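Local coordinates for protein peptidoglycan D,D-transpeptidase FtsI (Yersinia pestis, PDB 6SYN) that probably cross-links peptidoglycan strands during cell division as a class B penicillin-binding protein, and is captured here with an opened penicillin in its active site, at residues V413-G426 and K432-K444. Residues are numbered along the deposited sequence; the frame is centred on the assembly and turned at random. Where two conformers were deposited one is given.
Sequences VHMMESVALPGGGG and KGYRIAIKTGTAK. With CB9 ((2R,4S)-2-[(1R)-1-{[(2S)-2-carboxy-2-phenylacetyl]amino}-2-oxoethyl]-5,5-dimethyl-1,3-thiazolidine-4-carboxylic acid), chain D.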
ATOM      1  N   VAL A 413      -2.148  -8.125  22.209  1.00 13.58           N
ATOM      2  CA  VAL A 413      -1.035  -7.242  21.759  1.00 13.68           C
ATOM      3  C   VAL A 413       0.224  -7.684  22.517  1.00 14.03           C
ATOM      4  O   VAL A 413       1.262  -7.880  21.855  1.00 14.14           O
ATOM      5  CB  VAL A 413      -1.349  -5.743  21.939  1.00 13.59           C
ATOM      6  CG1 VAL A 413      -0.134  -4.876  21.648  1.00 13.56           C
ATOM      7  CG2 VAL A 413      -2.512  -5.302  21.060  1.00 13.60           C
ATOM      8  N   HIS A 414       0.140  -7.891  23.838  1.00 14.39           N
ATOM      9  CA  HIS A 414       1.304  -8.329  24.658  1.00 14.69           C
ATOM     10  C   HIS A 414       1.818  -9.682  24.148  1.00 14.64           C
ATOM     11  O   HIS A 414       3.049  -9.830  24.060  1.00 14.78           O
ATOM     12  CB  HIS A 414       1.006  -8.361  26.165  1.00 15.03           C
ATOM     13  CG  HIS A 414       2.189  -8.832  26.948  1.00 15.44           C
ATOM     14  ND1 HIS A 414       2.342 -10.149  27.340  1.00 15.68           N
ATOM     15  CD2 HIS A 414       3.311  -8.191  27.345  1.00 15.70           C
ATOM     16  CE1 HIS A 414       3.491 -10.291  27.975  1.00 15.71           C
ATOM     17  NE2 HIS A 414       4.104  -9.108  27.991  1.00 15.80           N
ATOM     18  N   MET A 415       0.919 -10.620  23.817  1.00 14.52           N
ATOM     19  CA  MET A 415       1.256 -11.926  23.176  1.00 14.53           C
ATOM     20  C   MET A 415       2.036 -11.695  21.873  1.00 14.17           C
ATOM     21  O   MET A 415       2.978 -12.469  21.598  1.00 14.14           O
ATOM     22  CB  MET A 415       0.000 -12.738  22.848  1.00 14.74           C
ATOM     23  CG  MET A 415      -0.533 -13.533  24.018  1.00 14.89           C
ATOM     24  SD  MET A 415      -2.150 -14.235  23.638  1.00 15.06           S
ATOM     25  CE  MET A 415      -2.597 -14.891  25.246  1.00 15.44           C
ATOM     26  N   MET A 416       1.659 -10.673  21.099  1.00 13.67           N
ATOM     27  CA  MET A 416       2.240 -10.399  19.755  1.00 13.22           C
ATOM     28  C   MET A 416       3.684  -9.882  19.877  1.00 12.96           C
ATOM     29  O   MET A 416       4.380  -9.888  18.842  1.00 12.75           O
ATOM     30  CB  MET A 416       1.375  -9.399  18.981  1.00 12.93           C
ATOM     31  CG  MET A 416       0.126 -10.030  18.399  1.00 12.71           C
ATOM     32  SD  MET A 416      -1.203  -8.834  18.141  1.00 12.78           S
ATOM     33  CE  MET A 416      -0.594  -7.937  16.715  1.00 12.73           C
ATOM     34  N   GLU A 417       4.126  -9.480  21.080  1.00 12.71           N
ATOM     35  CA  GLU A 417       5.521  -9.030  21.359  1.00 12.60           C
ATOM     36  C   GLU A 417       6.489 -10.200  21.183  1.00 12.32           C
ATOM     37  O   GLU A 417       7.677  -9.965  20.896  1.00 12.29           O
ATOM     38  CB  GLU A 417       5.653  -8.497  22.784  1.00 12.82           C
ATOM     39  CG  GLU A 417       4.827  -7.251  23.024  1.00 13.10           C
ATOM     40  CD  GLU A 417       5.345  -6.336  24.114  1.00 13.06           C
ATOM     41  OE1 GLU A 417       4.526  -5.876  24.918  1.00 13.35           O
ATOM     42  OE2 GLU A 417       6.560  -6.084  24.145  1.00 13.19           O
ATOM     43  N   SER A 418       5.967 -11.408  21.373  1.00 12.14           N
ATOM     44  CA  SER A 418       6.680 -12.707  21.304  1.00 11.97           C
ATOM     45  C   SER A 418       7.254 -12.951  19.902  1.00 11.57           C
ATOM     46  O   SER A 418       8.242 -13.703  19.797  1.00 11.86           O
ATOM     47  CB  SER A 418       5.733 -13.807  21.697  1.00 12.23           C
ATOM     48  OG  SER A 418       6.433 -15.009  21.952  1.00 12.71           O
ATOM     49  N   VAL A 419       6.655 -12.365  18.864  1.00 10.95           N
ATOM     50  CA  VAL A 419       6.976 -12.682  17.443  1.00 10.56           C
ATOM     51  C   VAL A 419       8.334 -12.058  17.087  1.00 10.24           C
ATOM     52  O   VAL A 419       9.079 -12.699  16.331  1.00 10.34           O
ATOM     53  CB  VAL A 419       5.832 -12.245  16.505  1.00 10.53           C
ATOM     54  CG1 VAL A 419       6.142 -12.514  15.038  1.00 10.51           C
ATOM     55  CG2 VAL A 419       4.522 -12.915  16.892  1.00 10.52           C
ATOM     56  N   ALA A 420       8.663 -10.884  17.641  1.00  9.90           N
ATOM     57  CA  ALA A 420       9.929 -10.147  17.400  1.00  9.57           C
ATOM     58  C   ALA A 420      10.928 -10.371  18.547  1.00  9.27           C
ATOM     59  O   ALA A 420      12.016  -9.770  18.499  1.00  9.19           O
ATOM     60  CB  ALA A 420       9.637  -8.678  17.216  1.00  9.61           C
ATOM     61  N   LEU A 421      10.582 -11.193  19.543  1.00  8.90           N
ATOM     62  CA  LEU A 421      11.516 -11.617  20.622  1.00  8.57           C
ATOM     63  C   LEU A 421      12.061 -13.000  20.276  1.00  8.33           C
ATOM     64  O   LEU A 421      11.419 -13.749  19.541  1.00  8.25           O
ATOM     65  CB  LEU A 421      10.792 -11.595  21.973  1.00  8.45           C
ATOM     66  CG  LEU A 421      10.521 -10.200  22.537  1.00  8.45           C
ATOM     67  CD1 LEU A 421       9.488 -10.239  23.653  1.00  8.40           C
ATOM     68  CD2 LEU A 421      11.807  -9.544  23.022  1.00  8.38           C
ATOM     69  N   PRO A 422      13.272 -13.362  20.763  1.00  8.12           N
ATOM     70  CA  PRO A 422      13.860 -14.675  20.489  1.00  8.00           C
ATOM     71  C   PRO A 422      12.891 -15.828  20.789  1.00  7.81           C
ATOM     72  O   PRO A 422      12.175 -15.765  21.762  1.00  7.80           O
ATOM     73  CB  PRO A 422      15.089 -14.714  21.410  1.00  8.06           C
ATOM     74  CG  PRO A 422      15.480 -13.252  21.555  1.00  8.09           C
ATOM     75  CD  PRO A 422      14.157 -12.514  21.582  1.00  8.11           C
ATOM     76  N   GLY A 423      12.886 -16.839  19.920  1.00  7.69           N
ATOM     77  CA  GLY A 423      11.855 -17.890  19.873  1.00  7.55           C
ATOM     78  C   GLY A 423      10.829 -17.592  18.794  1.00  7.42           C
ATOM     79  O   GLY A 423      10.207 -18.558  18.292  1.00  7.37           O
ATOM     80  N   GLY A 424      10.671 -16.307  18.445  1.00  7.29           N
ATOM     81  CA  GLY A 424       9.662 -15.800  17.491  1.00  7.19           C
ATOM     82  C   GLY A 424      10.132 -15.889  16.045  1.00  7.05           C
ATOM     83  O   GLY A 424      11.339 -16.130  15.822  1.00  6.99           O
ATOM     84  N   GLY A 425       9.211 -15.687  15.096  1.00  6.90           N
ATOM     85  CA  GLY A 425       9.441 -15.871  13.651  1.00  6.85           C
ATOM     86  C   GLY A 425       9.669 -14.559  12.915  1.00  6.80           C
ATOM     87  O   GLY A 425       9.906 -14.625  11.691  1.00  6.86           O
ATOM     88  N   GLY A 426       9.605 -13.420  13.618  1.00  6.70           N
ATOM     89  CA  GLY A 426       9.782 -12.069  13.044  1.00  6.67           C
ATOM     90  C   GLY A 426      10.795 -11.238  13.814  1.00  6.66           C
ATOM     91  O   GLY A 426      10.650 -10.005  13.826  1.00  6.60           O
ATOM     92  N   LYS A 432      15.706  -1.447  18.000  1.00  9.48           N
ATOM     93  CA  LYS A 432      16.572  -1.206  19.179  1.00  9.85           C
ATOM     94  C   LYS A 432      15.928  -0.119  20.050  1.00 10.33           C
ATOM     95  O   LYS A 432      15.735   1.012  19.551  1.00 10.49           O
ATOM     96  CB  LYS A 432      17.990  -0.821  18.739  1.00  9.86           C
ATOM     97  CG  LYS A 432      18.770  -1.897  17.989  1.00  9.83           C
ATOM     98  CD  LYS A 432      19.097  -3.129  18.814  1.00  9.82           C
ATOM     99  CE  LYS A 432      19.934  -4.148  18.066  1.00  9.77           C
ATOM    100  NZ  LYS A 432      21.372  -3.789  18.036  1.00  9.77           N
ATOM    101  N   GLY A 433      15.584  -0.471  21.293  1.00 10.76           N
ATOM    102  CA  GLY A 433      15.115   0.464  22.332  1.00 11.10           C
ATOM    103  C   GLY A 433      13.603   0.605  22.354  1.00 11.48           C
ATOM    104  O   GLY A 433      13.114   1.487  23.087  1.00 11.54           O
ATOM    105  N   TYR A 434      12.887  -0.227  21.591  1.00 11.99           N
ATOM    106  CA  TYR A 434      11.404  -0.207  21.478  1.00 12.39           C
ATOM    107  C   TYR A 434      10.862  -1.636  21.542  1.00 12.74           C
ATOM    108  O   TYR A 434      11.526  -2.561  21.024  1.00 12.97           O
ATOM    109  CB  TYR A 434      10.951   0.433  20.163  1.00 12.48           C
ATOM    110  CG  TYR A 434      11.205   1.914  20.027  1.00 12.58           C
ATOM    111  CD1 TYR A 434      10.298   2.848  20.499  1.00 12.52           C
ATOM    112  CD2 TYR A 434      12.342   2.386  19.387  1.00 12.84           C
ATOM    113  CE1 TYR A 434      10.519   4.208  20.352  1.00 12.64           C
ATOM    114  CE2 TYR A 434      12.582   3.742  19.236  1.00 12.81           C
ATOM    115  CZ  TYR A 434      11.666   4.659  19.720  1.00 12.74           C
ATOM    116  OH  TYR A 434      11.899   5.996  19.569  1.00 12.66           O
ATOM    117  N   ARG A 435       9.681  -1.785  22.148  1.00 12.94           N
ATOM    118  CA  ARG A 435       8.857  -3.021  22.155  1.00 13.09           C
ATOM    119  C   ARG A 435       7.843  -2.933  21.013  1.00 12.60           C
ATOM    120  O   ARG A 435       7.266  -1.838  20.822  1.00 12.56           O
ATOM    121  CB  ARG A 435       8.091  -3.159  23.472  1.00 13.74           C
ATOM    122  CG  ARG A 435       8.945  -3.060  24.729  1.00 14.25           C
ATOM    123  CD  ARG A 435       8.095  -2.710  25.937  1.00 14.80           C
ATOM    124  NE  ARG A 435       6.954  -3.600  26.110  1.00 15.23           N
ATOM    125  CZ  ARG A 435       5.916  -3.367  26.913  1.00 15.89           C
ATOM    126  NH1 ARG A 435       5.855  -2.255  27.633  1.00 15.98           N
ATOM    127  NH2 ARG A 435       4.934  -4.250  26.997  1.00 16.17           N
ATOM    128  N   ILE A 436       7.621  -4.037  20.292  1.00 12.05           N
ATOM    129  CA  ILE A 436       6.711  -4.075  19.110  1.00 11.57           C
ATOM    130  C   ILE A 436       5.802  -5.305  19.193  1.00 11.28           C
ATOM    131  O   ILE A 436       6.243  -6.344  19.705  1.00 11.24           O
ATOM    132  CB  ILE A 436       7.485  -4.021  17.772  0.50 11.49           C
ATOM    133  CG1 ILE A 436       8.267  -5.304  17.476  0.50 11.42           C
ATOM    134  CG2 ILE A 436       8.383  -2.795  17.710  0.50 11.45           C
ATOM    135  CD1 ILE A 436       8.909  -5.316  16.107  0.50 11.38           C
ATOM    136  N   ALA A 437       4.569  -5.155  18.705  1.00 11.00           N
ATOM    137  CA  ALA A 437       3.556  -6.221  18.561  1.00 10.81           C
ATOM    138  C   ALA A 437       3.282  -6.446  17.069  1.00 10.63           C
ATOM    139  O   ALA A 437       2.514  -5.662  16.467  1.00 10.60           O
ATOM    140  CB  ALA A 437       2.309  -5.842  19.319  1.00 10.83           C
ATOM    141  N   ILE A 438       3.912  -7.475  16.498  1.00 10.43           N
ATOM    142  CA  ILE A 438       3.785  -7.860  15.064  1.00 10.19           C
ATOM    143  C   ILE A 438       3.229  -9.280  14.956  1.00 10.06           C
ATOM    144  O   ILE A 438       3.286 -10.042  15.935  1.00  9.97           O
ATOM    145  CB  ILE A 438       5.139  -7.765  14.337  1.00 10.25           C
ATOM    146  CG1 ILE A 438       6.127  -8.838  14.806  1.00 10.22           C
ATOM    147  CG2 ILE A 438       5.720  -6.370  14.473  1.00 10.31           C
ATOM    148  CD1 ILE A 438       7.234  -9.129  13.815  1.00 10.17           C
ATOM    149  N   LYS A 439       2.744  -9.608  13.764  1.00  9.92           N
ATOM    150  CA  LYS A 439       2.478 -10.988  13.306  1.00  9.75           C
ATOM    151  C   LYS A 439       3.043 -11.116  11.889  1.00  9.83           C
ATOM    152  O   LYS A 439       2.737 -10.247  11.052  1.00  9.84           O
ATOM    153  CB  LYS A 439       0.974 -11.257  13.349  1.00  9.58           C
ATOM    154  CG  LYS A 439       0.560 -12.673  12.985  1.00  9.51           C
ATOM    155  CD  LYS A 439       0.940 -13.694  14.034  1.00  9.41           C
ATOM    156  CE  LYS A 439       0.855 -15.115  13.535  1.00  9.32           C
ATOM    157  NZ  LYS A 439       1.964 -15.424  12.607  1.00  9.32           N
ATOM    158  N   THR A 440       3.857 -12.138  11.635  1.00  9.96           N
ATOM    159  CA  THR A 440       4.334 -12.481  10.273  1.00 10.10           C
ATOM    160  C   THR A 440       3.240 -13.259   9.543  1.00 10.27           C
ATOM    161  O   THR A 440       2.268 -13.686  10.192  1.00 10.33           O
ATOM    162  CB  THR A 440       5.624 -13.306  10.306  1.00 10.08           C
ATOM    163  OG1 THR A 440       5.354 -14.483  11.068  1.00 10.04           O
ATOM    164  CG2 THR A 440       6.791 -12.542  10.890  1.00 10.05           C
ATOM    165  N   GLY A 441       3.421 -13.436   8.238  1.00 10.54           N
ATOM    166  CA  GLY A 441       2.550 -14.245   7.375  1.00 10.78           C
ATOM    167  C   GLY A 441       3.269 -14.602   6.089  1.00 11.14           C
ATOM    168  O   GLY A 441       4.062 -13.767   5.593  1.00 11.02           O
ATOM    169  N   THR A 442       3.041 -15.822   5.600  1.00 11.54           N
ATOM    170  CA  THR A 442       3.475 -16.312   4.269  1.00 11.80           C
ATOM    171  C   THR A 442       2.256 -16.981   3.632  1.00 12.23           C
ATOM    172  O   THR A 442       2.018 -18.172   3.924  1.00 12.49           O
ATOM    173  CB  THR A 442       4.687 -17.250   4.381  1.00 11.67           C
ATOM    174  OG1 THR A 442       5.592 -16.734   5.360  1.00 11.47           O
ATOM    175  CG2 THR A 442       5.408 -17.436   3.063  1.00 11.56           C
ATOM    176  N   ALA A 443       1.475 -16.220   2.860  1.00 12.69           N
ATOM    177  CA  ALA A 443       0.254 -16.701   2.175  1.00 13.02           C
ATOM    178  C   ALA A 443       0.660 -17.377   0.865  1.00 13.50           C
ATOM    179  O   ALA A 443       1.481 -16.794   0.130  1.00 13.37           O
ATOM    180  CB  ALA A 443      -0.712 -15.566   1.936  1.00 12.90           C
ATOM    181  N   LYS A 444       0.141 -18.581   0.616  1.00 14.22           N
ATOM    182  CA  LYS A 444       0.227 -19.253  -0.705  1.00 14.90           C
ATOM    183  C   LYS A 444      -0.675 -18.478  -1.666  1.00 15.28           C
ATOM    184  O   LYS A 444      -1.807 -18.141  -1.265  1.00 15.00           O
ATOM    185  CB  LYS A 444      -0.144 -20.736  -0.602  1.00 15.18           C
ATOM    186  CG  LYS A 444       1.034 -21.663  -0.343  1.00 15.33           C
ATOM    187  CD  LYS A 444       0.713 -23.133  -0.506  1.00 15.67           C
ATOM    188  CE  LYS A 444       1.912 -23.949  -0.952  1.00 15.93           C
ATOM    189  NZ  LYS A 444       2.042 -25.209  -0.180  1.00 16.11           N
TER
HETATM  190  C   CB9 D 603       0.682 -18.327   7.818  1.00 18.06           C
HETATM  191  N   CB9 D 603       1.624 -20.289   6.568  1.00 19.93           N
HETATM  192  O   CB9 D 603       0.929 -17.535   6.941  1.00 18.06           O
HETATM  193  CA  CB9 D 603       1.190 -19.763   7.865  1.00 19.20           C
HETATM  194  CB  CB9 D 603       2.252 -19.916   8.992  1.00 19.31           C
HETATM  195  CAA CB9 D 603       5.866 -19.884   9.432  1.00 19.03           C
HETATM  196  CAB CB9 D 603       5.543 -20.066   6.965  1.00 19.10           C
HETATM  197  OAD CB9 D 603       5.825 -16.947   7.958  1.00 19.09           O
HETATM  198  OAE CB9 D 603       0.794 -23.625   3.337  1.00 20.36           O
HETATM  199  OAF CB9 D 603      -0.205 -21.566   6.369  1.00 22.06           O
HETATM  200  OAG CB9 D 603       4.473 -16.580   9.612  1.00 18.60           O
HETATM  201  OAH CB9 D 603      -0.022 -21.668   3.511  1.00 20.37           O
HETATM  202  CAJ CB9 D 603       5.725 -21.889   3.675  1.00 20.75           C
HETATM  203  CAK CB9 D 603       5.400 -22.806   4.647  1.00 20.89           C
HETATM  204  CAL CB9 D 603       4.746 -21.086   3.139  1.00 20.63           C
HETATM  205  CAM CB9 D 603       4.090 -22.919   5.087  1.00 20.54           C
HETATM  206  CAN CB9 D 603       3.432 -21.190   3.580  1.00 20.62           C
HETATM  207  NAP CB9 D 603       2.994 -18.680   9.280  1.00 19.14           N
HETATM  208  SAQ CB9 D 603       3.561 -21.102   8.553  1.00 19.72           S
HETATM  209  CAR CB9 D 603       4.859 -17.217   8.650  1.00 19.11           C
HETATM  210  CAS CB9 D 603       0.736 -22.540   3.852  1.00 20.30           C
HETATM  211  CAT CB9 D 603       0.956 -21.322   6.042  1.00 20.45           C
HETATM  212  CAU CB9 D 603       3.094 -22.089   4.586  1.00 20.56           C
HETATM  213  CAX CB9 D 603       4.046 -18.469   8.279  1.00 19.23           C
HETATM  214  CAY CB9 D 603       1.659 -22.281   5.059  1.00 20.47           C
HETATM  215  CAZ CB9 D 603       4.859 -19.806   8.296  1.00 19.13           C
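Glu417 and Arg435 form a salt bridge gripped side-on: NE and NH2 of the guanidinium each take one carboxylate oxygen through its syn lone pair. Arg435 NH2 lies 2.7 Å from Glu417 OE1, which is tilted from the guanidinium plane. Arg435 NE to Glu417 OE2 is the straighter bond, at 166°, with OE2 in that plane. The bidentate grip keeps the two groups nearly coplanar, 28° apart.

Backbone links are weaker. Ile438 N makes a weak hydrogen bond to Met416 O, and a CA-H...O contact points almost straight at Ile436 O, with Glu417 CA 3.2 Å from that oxygen.

Apolar side chains fill the interface. Ala437 CB meets Val413 CG1 and Met416 CB, while Ala420 CB touches Ile436 CD1. With CG1 of Ile438 set between backbone N and carbonyl carbon (chi1 69°), the branch swings back to Val419 CG1 at 3.7 Å. Thr440 CG2 faces Gly426 CA, whereas Thr440 OG1 hydrogen-bonds the thiazolidine carboxylate oxygen OAG of CB9 at 2.7 Å.

Lys439 to Gly441 form the KTG motif of penicillin-binding proteins; Lys439 NZ hydrogen-bonds Thr440 O and Ser304 OG. The C-terminal part of helix 406-416 and the following loop pack against residues 435-440, beginning edge strand 437-446, which pairs antiparallel with strand 455-464. Helix 370-381 covers Val413, Met416 and Lys439; helix 255-264 touches the latter two.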